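Local atomic coordinates of microtubule-associated protein 1 light chain 3 (Plasmodium falciparum, PDB entry 4EOY), a protein that binds a peptide of its partner Atg3 through a ubiquitin-like fold and, as an Atg8-family member, probably acts by becoming conjugated to membrane lipid. Residues Pro6-Lys9 / Asp10-Phe14; Phe65-His68 / Gln69-Gln73; Thr99-Met103 / Gln104-Glu108. The protein carries 3 engineered substitutions. One frame throughout, in Å; residues are numbered along the deposited sequence.

Interaction 1 of 3, residues Pro6-Lys9 / Asp10-Phe14; sequences PSLK and DEVSF. With CA (calcium ion), chain I; CA (calcium ion), chain G.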
loop_
_atom_site.group_PDB
_atom_site.type_symbol
_atom_site.label_atom_id
_atom_site.label_comp_id
_atom_site.label_asym_id
_atom_site.label_seq_id
_atom_site.Cartn_x
_atom_site.Cartn_y
_atom_site.Cartn_z
ATOM N N PRO A 6 2.076 14.215 4.843
ATOM C CA PRO A 6 0.707 14.246 4.319
ATOM C C PRO A 6 0.199 12.851 3.948
ATOM O O PRO A 6 0.888 12.115 3.223
ATOM C CB PRO A 6 0.820 15.144 3.086
ATOM C CG PRO A 6 2.246 15.031 2.656
ATOM C CD PRO A 6 3.040 14.841 3.917
ATOM N N SER A 7 -0.985 12.498 4.458
ATOM C CA SER A 7 -1.594 11.179 4.238
ATOM C C SER A 7 -3.062 11.296 3.770
ATOM O O SER A 7 -3.596 12.400 3.618
ATOM C CB SER A 7 -1.509 10.336 5.519
ATOM O OG SER A 7 -2.229 9.112 5.399
ATOM N N LEU A 8 -3.697 10.145 3.554
ATOM C CA LEU A 8 -5.074 10.081 3.076
ATOM C C LEU A 8 -6.073 10.561 4.131
ATOM O O LEU A 8 -7.174 11.025 3.798
ATOM C CB LEU A 8 -5.416 8.654 2.667
ATOM C CG LEU A 8 -6.639 8.501 1.767
ATOM C CD1 LEU A 8 -6.266 8.792 0.317
ATOM C CD2 LEU A 8 -7.196 7.099 1.898
ATOM N N LYS A 9 -5.684 10.453 5.399
ATOM C CA LYS A 9 -6.504 10.930 6.518
ATOM C C LYS A 9 -6.688 12.449 6.472
ATOM O O LYS A 9 -7.715 12.974 6.900
ATOM C CB LYS A 9 -5.881 10.501 7.844
ATOM C CG LYS A 9 -5.797 8.993 7.999
ATOM C CD LYS A 9 -5.241 8.579 9.350
ATOM C CE LYS A 9 -5.493 7.100 9.595
ATOM N NZ LYS A 9 -4.833 6.618 10.832
ATOM N N ASP A 10 -5.690 13.144 5.934
ATOM C CA ASP A 10 -5.753 14.593 5.776
ATOM C C ASP A 10 -6.551 14.975 4.523
ATOM O O ASP A 10 -7.087 16.089 4.421
ATOM C CB ASP A 10 -4.334 15.173 5.697
ATOM C CG ASP A 10 -3.369 14.540 6.715
ATOM O OD1 ASP A 10 -3.808 13.747 7.576
ATOM O OD2 ASP A 10 -2.162 14.821 6.643
ATOM N N GLU A 11 -6.604 14.046 3.568
ATOM C CA GLU A 11 -7.284 14.245 2.292
ATOM C C GLU A 11 -8.776 13.982 2.380
ATOM O O GLU A 11 -9.572 14.745 1.820
ATOM C CB GLU A 11 -6.697 13.304 1.231
ATOM C CG GLU A 11 -5.414 13.789 0.575
ATOM C CD GLU A 11 -4.622 12.660 -0.066
ATOM O OE1 GLU A 11 -3.375 12.753 -0.095
ATOM O OE2 GLU A 11 -5.238 11.677 -0.540
ATOM N N VAL A 12 -9.137 12.880 3.043
ATOM C CA VAL A 12 -10.530 12.412 3.149
ATOM C C VAL A 12 -10.953 12.292 4.606
ATOM O O VAL A 12 -10.186 11.823 5.427
ATOM C CB VAL A 12 -10.693 11.002 2.533
ATOM C CG1 VAL A 12 -12.148 10.575 2.554
ATOM C CG2 VAL A 12 -10.125 10.949 1.122
ATOM N N SER A 13 -12.183 12.672 4.908
ATOM C CA SER A 13 -12.721 12.583 6.277
ATOM C C SER A 13 -12.897 11.147 6.747
ATOM O O SER A 13 -13.127 10.264 5.924
ATOM C CB SER A 13 -14.088 13.262 6.346
ATOM O OG SER A 13 -14.992 12.640 5.443
ATOM N N PHE A 14 -12.827 10.927 8.063
ATOM C CA PHE A 14 -12.988 9.583 8.662
ATOM C C PHE A 14 -14.263 8.885 8.188
ATOM O O PHE A 14 -14.259 7.681 7.902
ATOM C CB PHE A 14 -12.993 9.644 10.188
ATOM C CG PHE A 14 -13.313 8.321 10.848
ATOM C CD1 PHE A 14 -12.326 7.370 11.042
ATOM C CD2 PHE A 14 -14.605 8.028 11.266
ATOM C CE1 PHE A 14 -12.620 6.160 11.642
ATOM C CE2 PHE A 14 -14.904 6.812 11.862
ATOM C CZ PHE A 14 -13.909 5.876 12.050
HETATM CA CA CA I . -13.881 8.591 6.167
HETATM CA CA CA G . 1.745 11.041 1.531
HETATM O O HOH W 1 -0.386 12.641 0.772
HETATM O O HOH W 2 2.232 9.417 -0.494
HETATM O O HOH W 3 3.483 10.737 2.973
#

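Interaction 2 of 3, residues Phe65-His68 / Gln69-Gln73; sequences FILH and QHINQ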
loop_
_atom_site.group_PDB
_atom_site.type_symbol
_atom_site.label_atom_id
_atom_site.label_comp_id
_atom_site.label_asym_id
_atom_site.label_seq_id
_atom_site.Cartn_x
_atom_site.Cartn_y
_atom_site.Cartn_z
ATOM N N PHE A 65 7.309 -7.564 -3.063
ATOM C CA PHE A 65 8.012 -7.545 -4.353
ATOM C C PHE A 65 7.311 -6.618 -5.330
ATOM O O PHE A 65 7.924 -5.758 -5.930
ATOM C CB PHE A 65 8.108 -8.947 -4.928
ATOM C CG PHE A 65 8.685 -9.002 -6.315
ATOM C CD1 PHE A 65 7.864 -8.863 -7.433
ATOM C CD2 PHE A 65 10.047 -9.193 -6.511
ATOM C CE1 PHE A 65 8.395 -8.906 -8.712
ATOM C CE2 PHE A 65 10.575 -9.245 -7.789
ATOM C CZ PHE A 65 9.749 -9.099 -8.885
ATOM N N ILE A 66 6.009 -6.779 -5.466
ATOM C CA ILE A 66 5.207 -5.908 -6.327
ATOM C C ILE A 66 5.342 -4.438 -5.923
ATOM O O ILE A 66 5.446 -3.546 -6.768
ATOM C CB ILE A 66 3.719 -6.320 -6.273
ATOM C CG1 ILE A 66 3.530 -7.717 -6.895
ATOM C CG2 ILE A 66 2.847 -5.278 -6.947
ATOM C CD1 ILE A 66 2.149 -8.300 -6.672
ATOM N N LEU A 67 5.335 -4.173 -4.623
ATOM C CA LEU A 67 5.369 -2.787 -4.144
ATOM C C LEU A 67 6.732 -2.128 -4.400
ATOM O O LEU A 67 6.800 -0.940 -4.697
ATOM C CB LEU A 67 5.004 -2.736 -2.661
ATOM C CG LEU A 67 4.404 -1.439 -2.134
ATOM C CD1 LEU A 67 3.231 -0.985 -2.975
ATOM C CD2 LEU A 67 3.957 -1.629 -0.695
ATOM N N HIS A 68 7.805 -2.915 -4.299
ATOM C CA HIS A 68 9.153 -2.468 -4.633
ATOM C C HIS A 68 9.216 -1.931 -6.035
ATOM O O HIS A 68 9.788 -0.866 -6.271
ATOM C CB HIS A 68 10.134 -3.631 -4.511
ATOM C CG HIS A 68 11.582 -3.211 -4.393
ATOM N ND1 HIS A 68 12.204 -2.462 -5.329
ATOM C CD2 HIS A 68 12.545 -3.499 -3.417
ATOM C CE1 HIS A 68 13.491 -2.258 -4.963
ATOM N NE2 HIS A 68 13.697 -2.890 -3.792
ATOM N N GLN A 69 8.643 -2.673 -6.975
ATOM C CA GLN A 69 8.672 -2.293 -8.388
ATOM C C GLN A 69 7.853 -1.039 -8.611
ATOM O O GLN A 69 8.328 -0.081 -9.228
ATOM C CB GLN A 69 8.116 -3.414 -9.277
ATOM C CG GLN A 69 8.805 -4.754 -9.110
ATOM C CD GLN A 69 10.300 -4.647 -9.275
ATOM O OE1 GLN A 69 10.773 -4.138 -10.281
ATOM N NE2 GLN A 69 11.057 -5.122 -8.283
ATOM N N HIS A 70 6.629 -1.031 -8.082
ATOM C CA HIS A 70 5.740 0.126 -8.261
ATOM C C HIS A 70 6.411 1.406 -7.815
ATOM O O HIS A 70 6.454 2.400 -8.568
ATOM C CB HIS A 70 4.419 -0.111 -7.541
ATOM C CG HIS A 70 3.414 1.007 -7.696
ATOM N ND1 HIS A 70 2.752 1.242 -8.851
ATOM C CD2 HIS A 70 2.954 1.955 -6.778
ATOM C CE1 HIS A 70 1.928 2.299 -8.695
ATOM N NE2 HIS A 70 2.046 2.737 -7.424
ATOM N N ILE A 71 6.976 1.399 -6.607
ATOM C CA ILE A 71 7.585 2.620 -6.061
ATOM C C ILE A 71 8.748 3.109 -6.935
ATOM O O ILE A 71 8.995 4.319 -7.046
ATOM C CB ILE A 71 8.077 2.419 -4.620
ATOM C CG1 ILE A 71 6.885 2.176 -3.687
ATOM C CG2 ILE A 71 8.876 3.638 -4.149
ATOM C CD1 ILE A 71 7.233 1.443 -2.395
ATOM N N ASN A 72 9.443 2.166 -7.567
ATOM C CA ASN A 72 10.601 2.484 -8.390
ATOM C C ASN A 72 10.322 2.700 -9.882
ATOM O O ASN A 72 11.244 2.958 -10.631
ATOM C CB ASN A 72 11.669 1.408 -8.197
ATOM C CG ASN A 72 12.320 1.489 -6.840
ATOM O OD1 ASN A 72 12.571 2.576 -6.328
ATOM N ND2 ASN A 72 12.587 0.344 -6.242
ATOM N N GLN A 73 9.060 2.600 -10.291
ATOM C CA GLN A 73 8.657 2.768 -11.689
ATOM C C GLN A 73 7.922 4.074 -11.872
ATOM O O GLN A 73 7.157 4.482 -10.996
ATOM C CB GLN A 73 7.731 1.629 -12.139
ATOM C CG GLN A 73 8.475 0.351 -12.472
ATOM C CD GLN A 73 7.550 -0.825 -12.709
ATOM O OE1 GLN A 73 6.362 -0.649 -12.990
ATOM N NE2 GLN A 73 8.093 -2.038 -12.585
#

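Interaction 3 of 3, residues Thr99-Met103 / Gln104-Glu108; sequences TGLLM and QDLYE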
loop_
_atom_site.group_PDB
_atom_site.type_symbol
_atom_site.label_atom_id
_atom_site.label_comp_id
_atom_site.label_asym_id
_atom_site.label_seq_id
_atom_site.Cartn_x
_atom_site.Cartn_y
_atom_site.Cartn_z
ATOM N N THR A 99 7.296 -11.831 6.138
ATOM C CA THR A 99 7.262 -12.257 4.742
ATOM C C THR A 99 6.385 -13.490 4.516
ATOM O O THR A 99 5.703 -13.576 3.488
ATOM C CB THR A 99 8.683 -12.482 4.191
ATOM O OG1 THR A 99 9.333 -11.210 4.037
ATOM C CG2 THR A 99 8.657 -13.178 2.831
ATOM N N GLY A 100 6.369 -14.412 5.481
ATOM C CA GLY A 100 5.669 -15.692 5.323
ATOM C C GLY A 100 4.199 -15.728 5.720
ATOM O O GLY A 100 3.655 -16.798 5.948
ATOM N N LEU A 101 3.557 -14.566 5.790
ATOM C CA LEU A 101 2.149 -14.450 6.175
ATOM C C LEU A 101 1.307 -14.132 4.943
ATOM O O LEU A 101 1.846 -13.771 3.892
ATOM C CB LEU A 101 1.960 -13.337 7.212
ATOM C CG LEU A 101 2.515 -13.559 8.629
ATOM C CD1 LEU A 101 2.288 -12.333 9.514
ATOM C CD2 LEU A 101 1.911 -14.796 9.273
ATOM N N LEU A 102 -0.010 -14.285 5.089
ATOM C CA LEU A 102 -0.981 -13.845 4.085
ATOM C C LEU A 102 -1.294 -12.373 4.283
ATOM O O LEU A 102 -1.207 -11.851 5.390
ATOM C CB LEU A 102 -2.290 -14.637 4.205
ATOM C CG LEU A 102 -2.285 -16.144 3.999
ATOM C CD1 LEU A 102 -3.703 -16.649 4.198
ATOM C CD2 LEU A 102 -1.762 -16.554 2.632
ATOM N N MET A 103 -1.685 -11.697 3.208
ATOM C CA MET A 103 -2.084 -10.291 3.298
ATOM C C MET A 103 -3.364 -10.116 4.101
ATOM O O MET A 103 -3.627 -9.037 4.628
ATOM C CB MET A 103 -2.260 -9.663 1.898
ATOM C CG MET A 103 -0.957 -9.234 1.213
ATOM S SD MET A 103 -0.043 -7.951 2.112
ATOM C CE MET A 103 -1.217 -6.614 2.236
ATOM N N GLN A 104 -4.171 -11.170 4.207
ATOM C CA GLN A 104 -5.331 -11.119 5.079
ATOM C C GLN A 104 -4.901 -10.978 6.540
ATOM O O GLN A 104 -5.559 -10.282 7.308
ATOM C CB GLN A 104 -6.193 -12.367 4.913
ATOM C CG GLN A 104 -7.465 -12.370 5.759
ATOM C CD GLN A 104 -8.466 -11.306 5.333
ATOM O OE1 GLN A 104 -8.462 -10.853 4.173
ATOM N NE2 GLN A 104 -9.344 -10.911 6.257
ATOM N N ASP A 105 -3.817 -11.657 6.917
ATOM C CA ASP A 105 -3.354 -11.661 8.291
ATOM C C ASP A 105 -2.968 -10.245 8.705
ATOM O O ASP A 105 -3.440 -9.733 9.724
ATOM C CB ASP A 105 -2.201 -12.643 8.456
ATOM C CG ASP A 105 -2.663 -14.075 8.401
ATOM O OD1 ASP A 105 -3.722 -14.381 9.034
ATOM O OD2 ASP A 105 -1.977 -14.896 7.741
ATOM N N LEU A 106 -2.168 -9.594 7.870
ATOM C CA LEU A 106 -1.830 -8.199 8.072
ATOM C C LEU A 106 -3.087 -7.377 8.257
ATOM O O LEU A 106 -3.147 -6.524 9.152
ATOM C CB LEU A 106 -1.011 -7.652 6.895
ATOM C CG LEU A 106 0.495 -7.617 7.113
ATOM C CD1 LEU A 106 1.020 -9.005 7.396
ATOM C CD2 LEU A 106 1.220 -6.972 5.928
ATOM N N TYR A 107 -4.087 -7.623 7.407
ATOM C CA TYR A 107 -5.332 -6.876 7.471
ATOM C C TYR A 107 -6.017 -7.113 8.806
ATOM O O TYR A 107 -6.371 -6.170 9.484
ATOM C CB TYR A 107 -6.268 -7.264 6.334
ATOM C CG TYR A 107 -7.499 -6.408 6.242
ATOM C CD1 TYR A 107 -7.427 -5.130 5.740
ATOM C CD2 TYR A 107 -8.734 -6.880 6.640
ATOM C CE1 TYR A 107 -8.543 -4.327 5.654
ATOM C CE2 TYR A 107 -9.872 -6.087 6.550
ATOM C CZ TYR A 107 -9.764 -4.805 6.051
ATOM O OH TYR A 107 -10.872 -3.981 5.944
ATOM N N GLU A 108 -6.216 -8.372 9.181
ATOM C CA GLU A 108 -6.868 -8.686 10.457
ATOM C C GLU A 108 -6.080 -8.121 11.664
ATOM O O GLU A 108 -6.671 -7.611 12.588
ATOM C CB GLU A 108 -7.131 -10.195 10.580
ATOM C CG GLU A 108 -8.185 -10.697 9.588
ATOM C CD GLU A 108 -8.377 -12.216 9.573
ATOM O OE1 GLU A 108 -7.844 -12.935 10.451
ATOM O OE2 GLU A 108 -9.081 -12.700 8.663
#

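Interaction 1 of 3, residues Pro6-Lys9 / Asp10-Phe14
Two backbone amides converge on Leu8 O. Val12 N gives the stronger bond, 2.8 Å to Leu8 O and close to straight, with the N-H meeting the carbonyl oxygen almost head-on; Glu11 N adds a weak one. Ser7 O is shared in the same way: Asp10 N lies 3.2 Å from Ser7 O, well above the carbonyl plane, while Glu11 N makes only a weak bond to it. Mixed three- and four-residue spacings wind 8-11 into the short, loosely bonded first helix that Atg8 proteins carry ahead of their ubiquitin fold.

Asp10 closes the turn from its side chain. With CG beside its own backbone N (chi1 -42°), the carboxylate folds back toward Ser7, and Asp10 OD2 takes a weak but fairly straight bond from Ser7 N at 3.4 Å. The extended Glu11 side chain crosses that of Leu8 at about a right angle, and its OE2 comes within 3.2 Å of Leu8 CD1, a tight polar-on-methyl contact. Leu8 CG and Val12 CG2 pack at 4.3 Å.

A calcium ion sits at each end. One is bound by Pro6 O at 2.2 Å and by three waters, one of which donates to Glu11 OE1, linking that carboxylate to the metal's shell; the other is bound by Ser13 O and Phe14 O, in a site that also includes Glu15, Asn16 and Arg17, where Ser13 N-caps helix 14-27. Lys9 NZ forms a salt bridge with Asp112 and makes a cation-pi contact with the Tyr118 ring.

The chemistry is that of a backbone turn trimmed with carboxylates: the peptide groups carry the bonding, and the Glu11 carboxylate is probably shared between the water-bridged calcium and, weakly and at long range, Lys50.

Interaction 2 of 3, residues Phe65-His68 / Gln69-Gln73
Phe65 is met by Gln69 one helical turn later. Gln69 NE2 sits over one face of the Phe65 ring, 4.1 Å above its plane and displaced toward the rim, with ring and amide planes inclined by 27°. A bend at chi2 (-53°) folds the glutamine back over the ring, and on the way its CG passes 3.4 Å from Phe65 O, the carbonyl that accepts a weak bond from Gln69 N.

Ile66 contributes its carbonyl: Ile66 O receives His70 N at 3.1 Å in a nearly straight bond. Its side chain turns away from the second segment.

Leu67 pairs with Ile71 twice over. Ile71 N bonds to Leu67 O at 3.0 Å, and the side chains meet where Leu67 CG lies 4.0 Å from Ile71 CD1. The isoleucine reaches its partner by carrying CG1 beside its backbone N, so that CG1 and CD1 also skirt Leu67 O.

His68 and Asn72 end the series, with a weak backbone bond from Asn72 N to His68 O. The amide plane of Asn72 is turned 62° from the imidazole, and Asn72 ND2 stands 3.0 Å from His68 ND1; this amide nitrogen also has a weak bond to Arg86 O.

All four pairs belong to helix 60-72, the long helix of the ubiquitin fold. Ile66 and His70 lie along the bound Atg3 peptide, with His70 NE2 bonded to Lys49 O and its ring edge-to-face with Phe52. Leu67 and Ile71 rest on Ile36 of strand 31-38, whereas Gln69 and Asn72 touch Phe83 of strand 81-83.

Interaction 3 of 3, residues Thr99-Met103 / Gln104-Glu108
Leu102 and Asp105 meet at the N-terminus of helix 103-110, a helix of the ubiquitin fold, in the side-chain half of a capping-box arrangement: Leu102 is the N-cap and Asp105 the N3 residue. A leucine has no polar side chain to complete the box, and the bonding runs through its backbone and the aspartate. Leu102 O takes two weak bonds, from Asp105 N at 3.0 Å and from Leu106 N at 3.5 Å. In return, Asp105 places CG beside its backbone N (chi1 -73°), which swings OD2 back to accept Leu102 N in a weak bond of 3.4 Å. Met103 O is satisfied in the regular way, by Tyr107 N at 3.2 Å, and Tyr107 OH finds its partner in Gly115 O.

Apolar contacts accompany these bonds. Leu101 CD1 touches Leu106 CD1, the two side chains crossing at about a right angle, and the bent Met103 chain brings SD to 4.1 Å from Leu106 CD2. Met103 and Leu106 both also pack on Val60 of helix 60-72 and Leu117 of strand 117-122. Reaching from the first turn to the next, Gln104 NE2 donates to the anti side of Glu108 OE2 at 3.0 Å, with the acceptor almost in the amide plane.

All three contacts are local, between residues close along the chain, yet their surroundings set their chemistry. Interaction 1 is a surface contact in the N-terminal extension, where carboxylates, calcium and water accompany the backbone bonds. Interactions 2 and 3 are partly buried within the ubiquitin-like part: Leu67 and Ile71 in interaction 2, and Met103 in interaction 3, pack on strand 31-38. Interaction 3 also packs on Val60 and Phe63 of helix 60-72, the helix that contains interaction 2, although the nearest atoms of the two contacts stay about 8 Å apart. Interactions 1 and 2 lie on opposite sides of the chain's centre, and Ile66 and His70 of interaction 2 lie beside the bound Atg3 peptide.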